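Local coordinates for protein EpsJ (Vibrio vulnificus, PDB 2RET) that forms a binary complex with the pseudopilin EpsI in the type 2 secretion system, where it is probably part of the pseudopilus used in protein secretion, at residues Gly89-Asp94 / Gly113-Leu118; Val26-Asp31 / Glu95-Val100; Ala36-Arg41 / Gly83-Val88; Thr15-Glu20 / Lys156-Ile161; Tyr57-Asp62 / Val100-Pro105. All coordinates share one frame; numbering follows the deposited sequence.

Contact 1 of 5, residues Gly89-Asp94 / Gly113-Leu118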
# COMPACT_ATOMS: atom_id res chain seq x y z
N GLY B 89 23.57 9.26 8.98
CA GLY B 89 24.12 9.05 10.31
C GLY B 89 24.25 10.31 11.14
O GLY B 89 24.06 11.39 10.65
N TYR B 90 24.53 10.15 12.42
CA TYR B 90 24.70 11.30 13.32
C TYR B 90 25.99 11.07 14.11
O TYR B 90 26.35 9.92 14.41
CB TYR B 90 23.49 11.47 14.27
CG TYR B 90 22.23 11.98 13.61
CD1 TYR B 90 21.44 11.17 12.80
CD2 TYR B 90 21.86 13.31 13.74
CE1 TYR B 90 20.31 11.69 12.18
CE2 TYR B 90 20.75 13.80 13.13
CZ TYR B 90 19.98 12.99 12.35
OH TYR B 90 18.87 13.55 11.78
N ARG B 91 26.68 12.14 14.40
CA ARG B 91 27.90 12.08 15.19
C ARG B 91 28.12 13.40 15.88
O ARG B 91 27.49 14.41 15.52
CB ARG B 91 29.08 11.78 14.28
CG ARG B 91 29.29 12.84 13.26
CD ARG B 91 30.50 12.64 12.48
NE ARG B 91 30.84 13.85 11.75
CZ ARG B 91 31.41 13.87 10.55
NH1 ARG B 91 31.72 12.73 9.92
NH2 ARG B 91 31.69 15.02 9.96
N ILE B 92 29.04 13.42 16.84
CA ILE B 92 29.48 14.67 17.47
C ILE B 92 30.89 15.01 16.96
O ILE B 92 31.78 14.16 16.97
CB ILE B 92 29.49 14.61 19.03
CG1 ILE B 92 28.12 14.18 19.59
CG2 ILE B 92 29.97 15.97 19.66
CD1 ILE B 92 27.03 15.20 19.42
N LYS B 93 31.06 16.24 16.51
CA LYS B 93 32.38 16.78 16.21
C LYS B 93 32.54 18.12 16.89
O LYS B 93 31.84 19.06 16.56
CB LYS B 93 32.57 16.94 14.72
CG LYS B 93 33.12 15.70 14.09
CD LYS B 93 34.60 15.61 14.37
CE LYS B 93 34.97 14.21 14.73
NZ LYS B 93 36.35 14.09 15.27
N ASP B 94 33.46 18.16 17.85
CA ASP B 94 33.76 19.35 18.60
C ASP B 94 32.52 20.02 19.16
O ASP B 94 32.24 21.18 18.90
CB ASP B 94 34.63 20.27 17.76
CG ASP B 94 36.06 19.73 17.60
OD1 ASP B 94 36.77 19.51 18.63
OD2 ASP B 94 36.48 19.52 16.44
N GLY B 113 30.20 11.42 2.82
CA GLY B 113 28.80 11.81 2.96
C GLY B 113 28.64 13.32 2.96
O GLY B 113 29.63 14.05 3.08
N VAL B 114 27.40 13.76 2.76
CA VAL B 114 27.03 15.18 2.86
C VAL B 114 26.79 15.52 4.35
O VAL B 114 25.87 15.01 4.99
CB VAL B 114 25.80 15.54 1.94
CG1 VAL B 114 25.46 17.01 2.02
CG2 VAL B 114 26.11 15.19 0.48
N VAL B 115 27.64 16.37 4.89
CA VAL B 115 27.61 16.75 6.30
C VAL B 115 26.81 18.01 6.54
O VAL B 115 27.04 19.03 5.92
CB VAL B 115 29.04 16.97 6.87
CG1 VAL B 115 28.99 17.19 8.41
CG2 VAL B 115 29.92 15.81 6.49
N THR B 116 25.86 17.92 7.47
CA THR B 116 25.13 19.06 7.94
C THR B 116 25.43 19.31 9.41
O THR B 116 25.06 18.50 10.26
CB THR B 116 23.64 18.82 7.77
OG1 THR B 116 23.38 18.58 6.39
CG2 THR B 116 22.81 20.05 8.23
N PRO B 117 26.07 20.47 9.72
CA PRO B 117 26.11 20.96 11.11
C PRO B 117 24.72 21.29 11.62
O PRO B 117 24.17 22.33 11.28
CB PRO B 117 26.95 22.24 11.05
CG PRO B 117 27.31 22.45 9.63
CD PRO B 117 26.73 21.39 8.77
N LEU B 118 24.16 20.42 12.46
CA LEU B 118 22.78 20.55 12.86
C LEU B 118 22.57 21.34 14.18
O LEU B 118 21.59 22.10 14.34
CB LEU B 118 22.20 19.14 12.99
CG LEU B 118 20.70 18.98 12.83
CD1 LEU B 118 20.14 19.69 11.54
CD2 LEU B 118 20.41 17.51 12.81
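Tyr90 brings the edge of its ring against one methyl of Leu118, with CE2 and CD2 3.7 Å apart and the methyl lying near the ring plane. Strands 79-93 and 114-119 are not direct neighbours in the antiparallel sheet; strand 96-102 runs between them, so they meet only through side chains that reach across it. The nearest CA atoms, those of Tyr90 and Val115, are 9.4 Å apart. CG of Tyr90 stands opposite its own carbonyl carbon (chi1 -73°), and the ring runs obliquely past Leu118, edge first, on the face of the sheet that helix 10-32 covers. There Tyr90 and Leu118 both touch Met27, while the tyrosine hydroxyl is hydrogen-bonded to Asp31.

Its sequence neighbour Arg91 reaches across on the other face, as alternation along a strand demands. Its side chain is extended from CG to NE and meets Val115 at about a right angle, NH2 coming 3.8 Å from CG1 and 4.0 Å from CG2 of that valine. The guanidinium is held by others: NH2 forms a salt bridge with Glu98 of the intervening strand, and NH1 donates to the carbonyl oxygen of Leu59. Val115 is thus an apolar neighbour of the guanidinium. Attraction between the two segments is probably mainly dispersive and modest (123 Å² buried), while strand, helix and loop around them satisfy the polar ends.

Contact 2 of 5, residues Val26-Asp31 / Glu95-Val100; sequences VMMDSD and ERLERV
Leu97 and Arg99, alternate residues of strand 96-102, face Met27, Met28 and Asp31 of helix 10-32 in the helix-on-sheet packing of the pilin-like fold. The axes of the segments, helix 26-31 and strand 96-100, approach to 11.0 Å with 40° between their directions.

Along the strand, Arg96 points off the helix side and forms a salt bridge within its own segment, NE and NH2 both reaching a single oxygen, OE2 of Glu98. Next, Leu97 turns toward the helix, where its CD2 lies 4.3 Å from the selenium of Met28, a selenomethionine in this crystal; Leu153 of the second sheet touches both side chains. Glu98 again looks the other way. Arg99 follows, with CG anti to the backbone N (chi1 -179°) and a bend at chi2, a course that carries its guanidinium to the helix. It grips the Asp31 carboxylate side-on, one nitrogen to each oxygen: NH2 to OD1 at 2.9 Å and NE to OD2 at 3.0 Å. Both oxygens use their syn lone pairs but lie somewhat tilted out of the guanidinium plane, the two planes being 20° apart. Asp31 has further partners, Arg70 at OD1 and the Tyr90 hydroxyl at OD2, a concentration of donors that probably stabilises its negative charge in this buried setting. The remaining side chain, Met27, also selenomethionine, bends at chi2 and chi3 and crosses the arginine at about a right angle, its SE sitting 3.5 Å above the guanidinium plane, over its centre.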
# COMPACT_ATOMS: atom_id res chain seq x y z
N VAL B 26 13.31 18.84 13.66
CA VAL B 26 12.60 18.55 12.42
C VAL B 26 13.38 17.56 11.58
O VAL B 26 12.84 16.59 11.10
CB VAL B 26 12.25 19.86 11.61
CG1 VAL B 26 11.81 19.56 10.15
CG2 VAL B 26 11.20 20.64 12.34
N MSE B 27 14.67 17.83 11.40
CA MSE B 27 15.58 16.93 10.68
C MSE B 27 15.66 15.51 11.27
O MSE B 27 15.59 14.53 10.55
CB MSE B 27 16.97 17.55 10.63
CG MSE B 27 17.95 16.76 9.78
SE MSE B 27 17.60 16.93 7.84
CE MSE B 27 18.79 18.52 7.64
N MSE B 28 15.78 15.43 12.57
CA MSE B 28 15.81 14.15 13.28
C MSE B 28 14.50 13.40 13.23
O MSE B 28 14.50 12.18 13.18
CB MSE B 28 16.16 14.36 14.74
CG MSE B 28 17.51 15.00 14.91
SE MSE B 28 17.92 15.31 16.80
CE MSE B 28 17.51 13.55 17.56
N ASP B 29 13.40 14.13 13.25
CA ASP B 29 12.07 13.55 13.08
C ASP B 29 12.00 12.93 11.71
O ASP B 29 11.49 11.81 11.54
CB ASP B 29 10.95 14.59 13.22
CG ASP B 29 10.24 14.55 14.58
OD1 ASP B 29 10.26 13.53 15.26
OD2 ASP B 29 9.56 15.53 14.96
N SER B 30 12.51 13.66 10.72
CA SER B 30 12.43 13.18 9.34
C SER B 30 13.19 11.86 9.18
O SER B 30 12.74 10.99 8.45
CB SER B 30 12.93 14.23 8.33
OG SER B 30 14.37 14.37 8.32
N ASP B 31 14.33 11.74 9.87
CA ASP B 31 15.23 10.59 9.72
C ASP B 31 14.79 9.39 10.56
O ASP B 31 14.61 8.30 10.06
CB ASP B 31 16.67 10.95 10.09
CG ASP B 31 17.37 11.82 9.06
OD1 ASP B 31 17.03 11.79 7.86
OD2 ASP B 31 18.32 12.54 9.47
N GLU B 95 31.79 19.21 19.93
CA GLU B 95 30.54 19.58 20.56
C GLU B 95 29.47 20.10 19.58
O GLU B 95 28.62 20.90 19.94
CB GLU B 95 30.83 20.56 21.71
CG GLU B 95 31.55 19.84 22.85
CD GLU B 95 31.92 20.75 24.02
OE1 GLU B 95 31.96 22.00 23.85
OE2 GLU B 95 32.18 20.18 25.12
N ARG B 96 29.55 19.63 18.34
CA ARG B 96 28.52 19.84 17.35
C ARG B 96 27.87 18.50 16.98
O ARG B 96 28.57 17.55 16.63
CB ARG B 96 29.10 20.41 16.06
CG ARG B 96 29.22 21.88 15.96
CD ARG B 96 29.55 22.24 14.48
NE ARG B 96 30.58 21.34 13.91
CZ ARG B 96 31.90 21.55 13.96
NH1 ARG B 96 32.41 22.64 14.52
NH2 ARG B 96 32.73 20.66 13.43
N LEU B 97 26.55 18.45 17.02
CA LEU B 97 25.83 17.38 16.36
C LEU B 97 25.85 17.66 14.84
O LEU B 97 25.52 18.75 14.38
CB LEU B 97 24.39 17.21 16.92
CG LEU B 97 23.64 15.97 16.42
CD1 LEU B 97 24.20 14.72 17.08
CD2 LEU B 97 22.14 16.10 16.67
N GLU B 98 26.29 16.66 14.09
CA GLU B 98 26.35 16.69 12.65
C GLU B 98 25.55 15.53 12.12
O GLU B 98 25.56 14.49 12.72
CB GLU B 98 27.80 16.54 12.20
CG GLU B 98 28.62 17.75 12.60
CD GLU B 98 29.96 17.81 11.95
OE1 GLU B 98 30.52 16.78 11.54
OE2 GLU B 98 30.46 18.94 11.84
N ARG B 99 24.85 15.76 11.01
CA ARG B 99 24.10 14.73 10.30
C ARG B 99 24.80 14.47 8.98
O ARG B 99 25.19 15.41 8.29
CB ARG B 99 22.66 15.19 10.04
CG ARG B 99 21.78 14.13 9.29
CD ARG B 99 21.17 14.75 8.08
NE ARG B 99 20.09 13.97 7.55
CZ ARG B 99 19.47 14.22 6.40
NH1 ARG B 99 19.82 15.24 5.65
NH2 ARG B 99 18.50 13.42 6.01
N VAL B 100 25.00 13.20 8.67
CA VAL B 100 25.70 12.79 7.48
C VAL B 100 24.73 12.02 6.61
O VAL B 100 23.94 11.26 7.11
CB VAL B 100 26.92 11.90 7.76
CG1 VAL B 100 27.72 11.71 6.45
CG2 VAL B 100 27.82 12.48 8.91

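Contact 3 of 5, residues Ala36-Arg41 / Gly83-Val88; sequences ALRQTR and GEVTKV
Val85 offers one methyl to the first of two apolar touches. Its CG1 lies 4.2 Å from CB of Ala36 and 3.9 Å from CG of Arg38, so the aliphatic root of the arginine extends the patch begun by the alanine. The second pairs Thr40 with Lys87: CG2 of the threonine rests 3.8 Å from CD of the lysine, the two side chains sliding past each other in opposite directions. A bend at chi3 of Lys87 (77°) puts CD at the elbow of the chain and sends the amino group onward. Pro105 packs against Arg38, Thr40 and Val85.

Polar interactions surround these touches instead of bridging them. In the conformer given, one of two modelled and so less certain, Arg38 NH1 donates to the carbonyl oxygen of Gln39 over 3.0 Å, nearly in line with the C=O bond, and also reaches Asp106. Thr40 OG1 is hydrogen-bonded to His53, and Lys87 NZ to the carbonyl oxygen of Pro105.

The cation-pi interaction of Lys87 with Trp102 is the third kind. Strands 49-56 and 64-74 come between 40-41 and 79-93 in the sheet order, yet the CA atoms of Thr40 and Lys87 are only 8.2 Å apart, consistent with a strongly curled sheet. The chemistry implies that methyls and methylenes make the join, while the charges of Arg38 and Lys87 find partners beside it.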
# COMPACT_ATOMS: atom_id res chain seq x y z
N ALA B 36 14.57 2.43 7.73
CA ALA B 36 14.22 1.36 6.81
C ALA B 36 14.86 0.02 7.21
O ALA B 36 15.99 -0.05 7.70
CB ALA B 36 14.59 1.76 5.36
N LEU B 37 14.09 -1.04 7.02
CA LEU B 37 14.50 -2.43 7.19
C LEU B 37 15.38 -2.82 6.01
O LEU B 37 14.98 -3.52 5.10
CB LEU B 37 13.24 -3.32 7.30
CG LEU B 37 13.41 -4.72 7.91
CD1 LEU B 37 14.01 -4.63 9.30
CD2 LEU B 37 12.04 -5.45 7.92
N ARG B 38 16.62 -2.33 6.04
CA ARG B 38 17.58 -2.46 4.95
C ARG B 38 18.97 -2.45 5.57
O ARG B 38 19.35 -1.48 6.21
CB ARG B 38 17.37 -1.33 3.92
CG ARG B 38 18.53 -1.00 2.94
CD ARG B 38 18.97 -2.19 2.11
NE ARG B 38 19.35 -1.86 0.72
CZ ARG B 38 20.60 -1.74 0.26
NH1 ARG B 38 21.65 -1.89 1.05
NH2 ARG B 38 20.80 -1.48 -1.03
N GLN B 39 19.68 -3.56 5.43
CA GLN B 39 21.04 -3.67 5.98
C GLN B 39 22.04 -2.83 5.17
O GLN B 39 21.92 -2.72 3.95
CB GLN B 39 21.49 -5.12 5.99
CG GLN B 39 20.89 -5.93 7.11
CD GLN B 39 21.20 -7.40 6.98
OE1 GLN B 39 21.52 -7.87 5.90
NE2 GLN B 39 21.10 -8.13 8.07
N THR B 40 23.01 -2.24 5.88
CA THR B 40 24.03 -1.40 5.28
C THR B 40 25.41 -1.91 5.73
O THR B 40 25.54 -2.51 6.79
CB THR B 40 23.79 0.10 5.63
OG1 THR B 40 23.28 0.22 6.97
CG2 THR B 40 22.72 0.68 4.73
N ARG B 41 26.44 -1.71 4.90
CA ARG B 41 27.76 -2.27 5.19
C ARG B 41 28.49 -1.49 6.28
O ARG B 41 28.40 -0.26 6.32
CB ARG B 41 28.64 -2.30 3.93
CG ARG B 41 27.99 -3.01 2.77
CD ARG B 41 29.00 -3.40 1.70
NE ARG B 41 28.37 -3.60 0.39
CZ ARG B 41 27.60 -4.64 0.05
NH1 ARG B 41 27.31 -5.61 0.92
NH2 ARG B 41 27.08 -4.70 -1.18
N GLY B 83 10.04 2.66 -3.25
CA GLY B 83 10.71 3.49 -2.25
C GLY B 83 12.18 3.62 -2.58
O GLY B 83 12.79 2.64 -2.95
N GLU B 84 12.72 4.83 -2.53
CA GLU B 84 14.15 5.06 -2.67
C GLU B 84 14.75 5.14 -1.26
O GLU B 84 14.37 6.02 -0.48
CB GLU B 84 14.37 6.35 -3.44
CG GLU B 84 15.69 6.46 -4.16
CD GLU B 84 15.91 5.41 -5.22
OE1 GLU B 84 14.92 4.87 -5.79
OE2 GLU B 84 17.10 5.11 -5.49
N VAL B 85 15.62 4.20 -0.94
CA VAL B 85 16.27 4.11 0.38
C VAL B 85 17.61 4.89 0.29
O VAL B 85 18.41 4.68 -0.64
CB VAL B 85 16.49 2.63 0.84
CG1 VAL B 85 17.19 2.56 2.21
CG2 VAL B 85 15.16 1.84 0.87
N THR B 86 17.78 5.84 1.21
CA THR B 86 19.03 6.60 1.37
C THR B 86 19.69 6.16 2.66
O THR B 86 19.23 5.24 3.31
CB THR B 86 18.76 8.13 1.41
OG1 THR B 86 17.87 8.44 2.49
CG2 THR B 86 18.19 8.63 0.03
N LYS B 87 20.80 6.77 3.03
CA LYS B 87 21.50 6.35 4.25
C LYS B 87 21.90 7.62 4.99
O LYS B 87 22.27 8.61 4.35
CB LYS B 87 22.70 5.47 3.87
CG LYS B 87 23.56 4.97 5.00
CD LYS B 87 24.58 3.99 4.53
CE LYS B 87 25.76 4.63 3.85
NZ LYS B 87 26.62 3.56 3.29
N VAL B 88 21.73 7.63 6.31
CA VAL B 88 22.01 8.80 7.14
C VAL B 88 22.78 8.36 8.42
O VAL B 88 22.67 7.25 8.88
CB VAL B 88 20.72 9.56 7.57
CG1 VAL B 88 19.90 9.94 6.35
CG2 VAL B 88 19.93 8.73 8.56

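Contact 4 of 5, residues Thr15-Glu20 / Lys156-Ile161; sequences TARLNE and KDYGKI
Arg17 leaves helix 10-32 with its CB directed at the turn that holds Asp157 and Tyr158. CG, anti to the backbone N (chi1 170°), lies 4.0 Å from CE2 of Tyr158, at the edge of that ring. A bend at chi2 then runs CD alongside the aspartate, 3.7 Å from OD2 of Asp157. NE donates to the same OD2 at 2.8 Å on its syn lone pair. Beyond CZ the guanidinium divides. NH2 reaches OD1 of Asp157 at 3.0 Å in an almost straight bond (173°), completing a side-on pair; NH1 turns back to OE1 of Glu20, one helical turn on, at 2.9 Å, and is hydrogen-bonded to Ser120 O as well. On the opposite face of its carboxylate plane, OD1 of Asp157 takes the backbone N of Tyr158.

Leu18 sets CD2 3.6 Å from OH of Tyr158, whose hydroxyl is hydrogen-bonded to Glu12 of the EpsI chain and whose ring meets Phe16 of EpsI edge-to-face. One arginine thus bridges two acids in a salt-bridge network, probably offsets part of their charge and ties the helix to the second sheet; the tyrosine beside it forms part of the surface that binds EpsI.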
# COMPACT_ATOMS: atom_id res chain seq x y z
N THR B 15 16.51 33.27 21.16
CA THR B 15 15.53 32.96 20.13
C THR B 15 16.25 32.20 19.03
O THR B 15 15.76 31.18 18.60
CB THR B 15 14.80 34.23 19.61
OG1 THR B 15 14.24 34.95 20.73
CG2 THR B 15 13.69 33.88 18.68
N ALA B 16 17.44 32.66 18.62
CA ALA B 16 18.24 31.97 17.59
C ALA B 16 18.65 30.55 17.97
O ALA B 16 18.72 29.66 17.11
CB ALA B 16 19.49 32.80 17.22
N ARG B 17 18.93 30.34 19.25
CA ARG B 17 19.23 29.01 19.77
C ARG B 17 18.00 28.07 19.73
O ARG B 17 18.12 26.90 19.33
CB ARG B 17 19.79 29.14 21.19
CG ARG B 17 19.93 27.85 21.95
CD ARG B 17 20.81 26.89 21.19
NE ARG B 17 21.37 25.85 22.04
CZ ARG B 17 22.16 24.89 21.59
NH1 ARG B 17 22.45 24.83 20.31
NH2 ARG B 17 22.66 23.99 22.41
N LEU B 18 16.84 28.56 20.16
CA LEU B 18 15.62 27.75 20.11
C LEU B 18 15.21 27.45 18.69
O LEU B 18 14.65 26.40 18.44
CB LEU B 18 14.44 28.45 20.81
CG LEU B 18 14.24 28.25 22.31
CD1 LEU B 18 12.92 28.95 22.70
CD2 LEU B 18 14.25 26.79 22.75
N ASN B 19 15.41 28.40 17.79
CA ASN B 19 15.21 28.21 16.35
C ASN B 19 16.14 27.14 15.75
O ASN B 19 15.74 26.32 14.94
CB ASN B 19 15.45 29.53 15.60
CG ASN B 19 14.28 30.54 15.74
OD1 ASN B 19 13.17 30.22 16.18
ND2 ASN B 19 14.55 31.78 15.35
N GLU B 20 17.40 27.16 16.17
CA GLU B 20 18.36 26.14 15.80
C GLU B 20 17.91 24.76 16.22
O GLU B 20 18.00 23.80 15.44
CB GLU B 20 19.72 26.46 16.42
CG GLU B 20 20.87 25.56 15.94
CD GLU B 20 22.10 25.70 16.81
OE1 GLU B 20 21.97 26.30 17.89
OE2 GLU B 20 23.19 25.23 16.43
N LYS B 156 24.70 21.72 26.27
CA LYS B 156 25.45 22.52 27.22
C LYS B 156 24.56 23.43 28.06
O LYS B 156 24.76 23.59 29.26
CB LYS B 156 26.47 23.39 26.46
CG LYS B 156 27.73 22.64 26.02
CD LYS B 156 29.02 23.48 26.33
CE LYS B 156 30.24 22.61 26.78
NZ LYS B 156 31.36 23.46 27.43
N ASP B 157 23.58 24.01 27.40
CA ASP B 157 22.65 24.95 28.00
C ASP B 157 21.41 24.24 28.57
O ASP B 157 21.08 24.38 29.74
CB ASP B 157 22.28 26.06 27.01
CG ASP B 157 21.98 25.56 25.59
OD1 ASP B 157 22.01 24.35 25.29
OD2 ASP B 157 21.74 26.42 24.71
N TYR B 158 20.73 23.45 27.78
CA TYR B 158 19.45 22.86 28.21
C TYR B 158 19.56 21.53 28.98
O TYR B 158 18.59 21.11 29.63
CB TYR B 158 18.53 22.73 26.99
CG TYR B 158 18.04 24.08 26.51
CD1 TYR B 158 17.16 24.82 27.29
CD2 TYR B 158 18.45 24.62 25.30
CE1 TYR B 158 16.71 26.05 26.88
CE2 TYR B 158 17.99 25.88 24.87
CZ TYR B 158 17.11 26.58 25.67
OH TYR B 158 16.62 27.83 25.29
N GLY B 159 20.74 20.91 28.96
CA GLY B 159 20.94 19.57 29.54
C GLY B 159 20.40 18.47 28.62
O GLY B 159 20.36 18.61 27.39
N LYS B 160 19.93 17.39 29.23
CA LYS B 160 19.39 16.25 28.49
C LYS B 160 17.98 16.48 27.93
O LYS B 160 17.06 16.88 28.64
CB LYS B 160 19.40 15.00 29.36
CG LYS B 160 20.79 14.58 29.78
CD LYS B 160 20.78 13.32 30.63
CE LYS B 160 22.16 13.04 31.22
NZ LYS B 160 23.14 12.71 30.12
N ILE B 161 17.83 16.22 26.63
CA ILE B 161 16.51 16.13 25.99
C ILE B 161 16.51 14.82 25.16
O ILE B 161 17.54 14.43 24.64
CB ILE B 161 16.20 17.38 25.11
CG1 ILE B 161 17.19 17.49 23.92
CG2 ILE B 161 16.34 18.64 25.91
CD1 ILE B 161 16.78 18.46 22.80

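Contact 5 of 5, residues Tyr57-Asp62 / Val100-Pro105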
# COMPACT_ATOMS: atom_id res chain seq x y z
N TYR B 57 32.97 6.38 18.29
CA TYR B 57 33.82 6.79 17.19
C TYR B 57 33.30 6.41 15.77
O TYR B 57 33.99 6.66 14.79
CB TYR B 57 35.28 6.34 17.41
CG TYR B 57 35.68 6.40 18.87
CD1 TYR B 57 36.20 5.28 19.51
CD2 TYR B 57 35.49 7.56 19.62
CE1 TYR B 57 36.55 5.32 20.87
CE2 TYR B 57 35.83 7.60 20.98
CZ TYR B 57 36.36 6.47 21.59
OH TYR B 57 36.68 6.49 22.92
N LEU B 58 32.06 5.89 15.66
CA LEU B 58 31.48 5.67 14.34
C LEU B 58 31.43 6.99 13.58
O LEU B 58 31.12 8.06 14.16
CB LEU B 58 30.06 5.11 14.41
CG LEU B 58 29.65 4.35 13.12
CD1 LEU B 58 30.29 2.89 13.20
CD2 LEU B 58 28.14 4.31 12.88
N LEU B 59 31.73 6.91 12.29
CA LEU B 59 31.79 8.06 11.40
C LEU B 59 32.73 9.14 11.93
O LEU B 59 32.51 10.32 11.68
CB LEU B 59 30.38 8.63 11.17
CG LEU B 59 29.24 7.66 10.77
CD1 LEU B 59 27.93 8.40 10.71
CD2 LEU B 59 29.53 6.94 9.43
N ASP B 60 33.76 8.75 12.68
CA ASP B 60 34.73 9.69 13.22
C ASP B 60 34.14 10.60 14.31
O ASP B 60 34.70 11.63 14.62
CB ASP B 60 35.33 10.54 12.08
CG ASP B 60 36.57 11.31 12.49
OD1 ASP B 60 37.26 10.87 13.44
OD2 ASP B 60 36.85 12.36 11.87
N SER B 61 33.03 10.19 14.92
CA SER B 61 32.48 10.91 16.05
C SER B 61 33.52 11.04 17.17
O SER B 61 34.36 10.16 17.32
CB SER B 61 31.23 10.18 16.57
OG SER B 61 30.60 10.96 17.55
N ASP B 62 33.48 12.16 17.92
CA ASP B 62 34.28 12.35 19.17
C ASP B 62 33.68 11.51 20.30
O ASP B 62 34.34 11.28 21.30
CB ASP B 62 34.28 13.80 19.68
CG ASP B 62 34.89 14.81 18.71
OD1 ASP B 62 35.60 14.43 17.77
OD2 ASP B 62 34.63 16.02 18.90
N VAL B 100 25.00 13.20 8.67
CA VAL B 100 25.70 12.79 7.48
C VAL B 100 24.73 12.02 6.61
O VAL B 100 23.94 11.26 7.11
CB VAL B 100 26.92 11.90 7.76
CG1 VAL B 100 27.72 11.71 6.45
CG2 VAL B 100 27.82 12.48 8.91
N TRP B 101 24.81 12.22 5.32
CA TRP B 101 23.77 11.74 4.40
C TRP B 101 24.43 11.16 3.18
O TRP B 101 25.33 11.77 2.62
CB TRP B 101 22.90 12.91 3.96
CG TRP B 101 21.78 12.52 3.06
CD1 TRP B 101 20.54 12.10 3.43
CD2 TRP B 101 21.79 12.52 1.62
NE1 TRP B 101 19.76 11.86 2.31
CE2 TRP B 101 20.51 12.09 1.19
CE3 TRP B 101 22.75 12.83 0.66
CZ2 TRP B 101 20.16 12.00 -0.16
CZ3 TRP B 101 22.41 12.74 -0.67
CH2 TRP B 101 21.12 12.33 -1.07
N TRP B 102 23.96 9.99 2.78
CA TRP B 102 24.36 9.37 1.55
C TRP B 102 23.15 9.03 0.71
O TRP B 102 22.16 8.53 1.20
CB TRP B 102 25.13 8.09 1.81
CG TRP B 102 26.44 8.25 2.52
CD1 TRP B 102 27.68 8.36 1.96
CD2 TRP B 102 26.64 8.29 3.94
NE1 TRP B 102 28.64 8.45 2.94
CE2 TRP B 102 28.03 8.41 4.17
CE3 TRP B 102 25.77 8.24 5.05
CZ2 TRP B 102 28.58 8.45 5.46
CZ3 TRP B 102 26.32 8.28 6.32
CH2 TRP B 102 27.70 8.41 6.52
N ARG B 103 23.27 9.29 -0.59
CA ARG B 103 22.21 9.00 -1.55
C ARG B 103 21.92 7.50 -1.72
O ARG B 103 20.77 7.11 -1.89
CB ARG B 103 22.58 9.63 -2.90
CG ARG B 103 21.67 9.31 -4.06
CD ARG B 103 20.28 9.90 -3.93
NE ARG B 103 19.47 9.38 -5.04
CZ ARG B 103 18.84 8.22 -5.03
NH1 ARG B 103 18.86 7.46 -3.96
NH2 ARG B 103 18.16 7.83 -6.11
N TYR B 104 22.95 6.67 -1.69
CA TYR B 104 22.81 5.21 -1.80
C TYR B 104 23.23 4.52 -0.52
O TYR B 104 24.25 4.88 0.06
CB TYR B 104 23.66 4.68 -2.98
CG TYR B 104 23.26 5.35 -4.27
CD1 TYR B 104 22.01 5.09 -4.85
CD2 TYR B 104 24.09 6.30 -4.87
CE1 TYR B 104 21.61 5.74 -6.03
CE2 TYR B 104 23.68 6.97 -6.04
CZ TYR B 104 22.45 6.67 -6.62
OH TYR B 104 22.05 7.32 -7.77
N PRO B 105 22.48 3.49 -0.09
CA PRO B 105 22.88 2.76 1.12
C PRO B 105 24.18 1.97 0.98
O PRO B 105 24.81 1.64 1.98
CB PRO B 105 21.72 1.79 1.37
CG PRO B 105 20.64 2.16 0.42
CD PRO B 105 21.30 2.88 -0.72
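The backbones of Leu59 and Val100 come closest here, CA to CA 8.7 Å, between an irregular loop and the end of a strand. The loop 57-62 folds through two overlapping beta turns, closed by Asp60 N to Tyr57 O and Ser61 N to Leu58 O, each 3.0 Å. Leu59 and Asp60 both have positive phi, and this second turn, centred on them, resembles type I'. Residues 100-102 are still extended, which puts Val100 and Trp102 on the same face, directed at the loop.

Leu59 is the knuckle of the turn and carries its whole side of the contact. With CG anti to the carbonyl carbon (chi1 -50°), its isobutyl group comes at Trp102 from the opposite direction, CD2 lying 3.7 Å and CD1 4.2 Å from CH2 at the far end of the indole. The approach is oblique to the ring. CD1 also faces CG2 of Val100, more loosely, at 4.5 Å. Val100 has a second role: its other methyl, CG1, lies 3.3 Å above the plane of the Trp102 indole, offset toward the rim, covering part of that face.

Met67 of strand 64-74 packs against Leu58, Leu59 and Trp102. The loop linking strands 49-56 and 64-74 thus folds over strand 79-93 to reach 96-102, on the face of the sheet away from helix 10-32.

Contacts 1, 2, 3 and 5 all reach the six-stranded antiparallel sheet; contact 4 joins the helix to the second sheet. Strand 79-93 serves contacts 1 and 3, with centres about 18 Å apart; strand 96-102 serves contacts 2 and 5, which share Val100. Contact 1 lies about 7 Å, centre to centre, from each of contacts 2 and 5. Helix 10-32 links contacts 2 and 4, about 14 Å between centres. Along the chain contact 4 encloses the rest; contact 3 nests inside contact 2 and closes before contact 1 opens, while contacts 1 and 5 each alternate with contact 2. One helix thus spans both sheets, with EpsI bound at the contact 4 end.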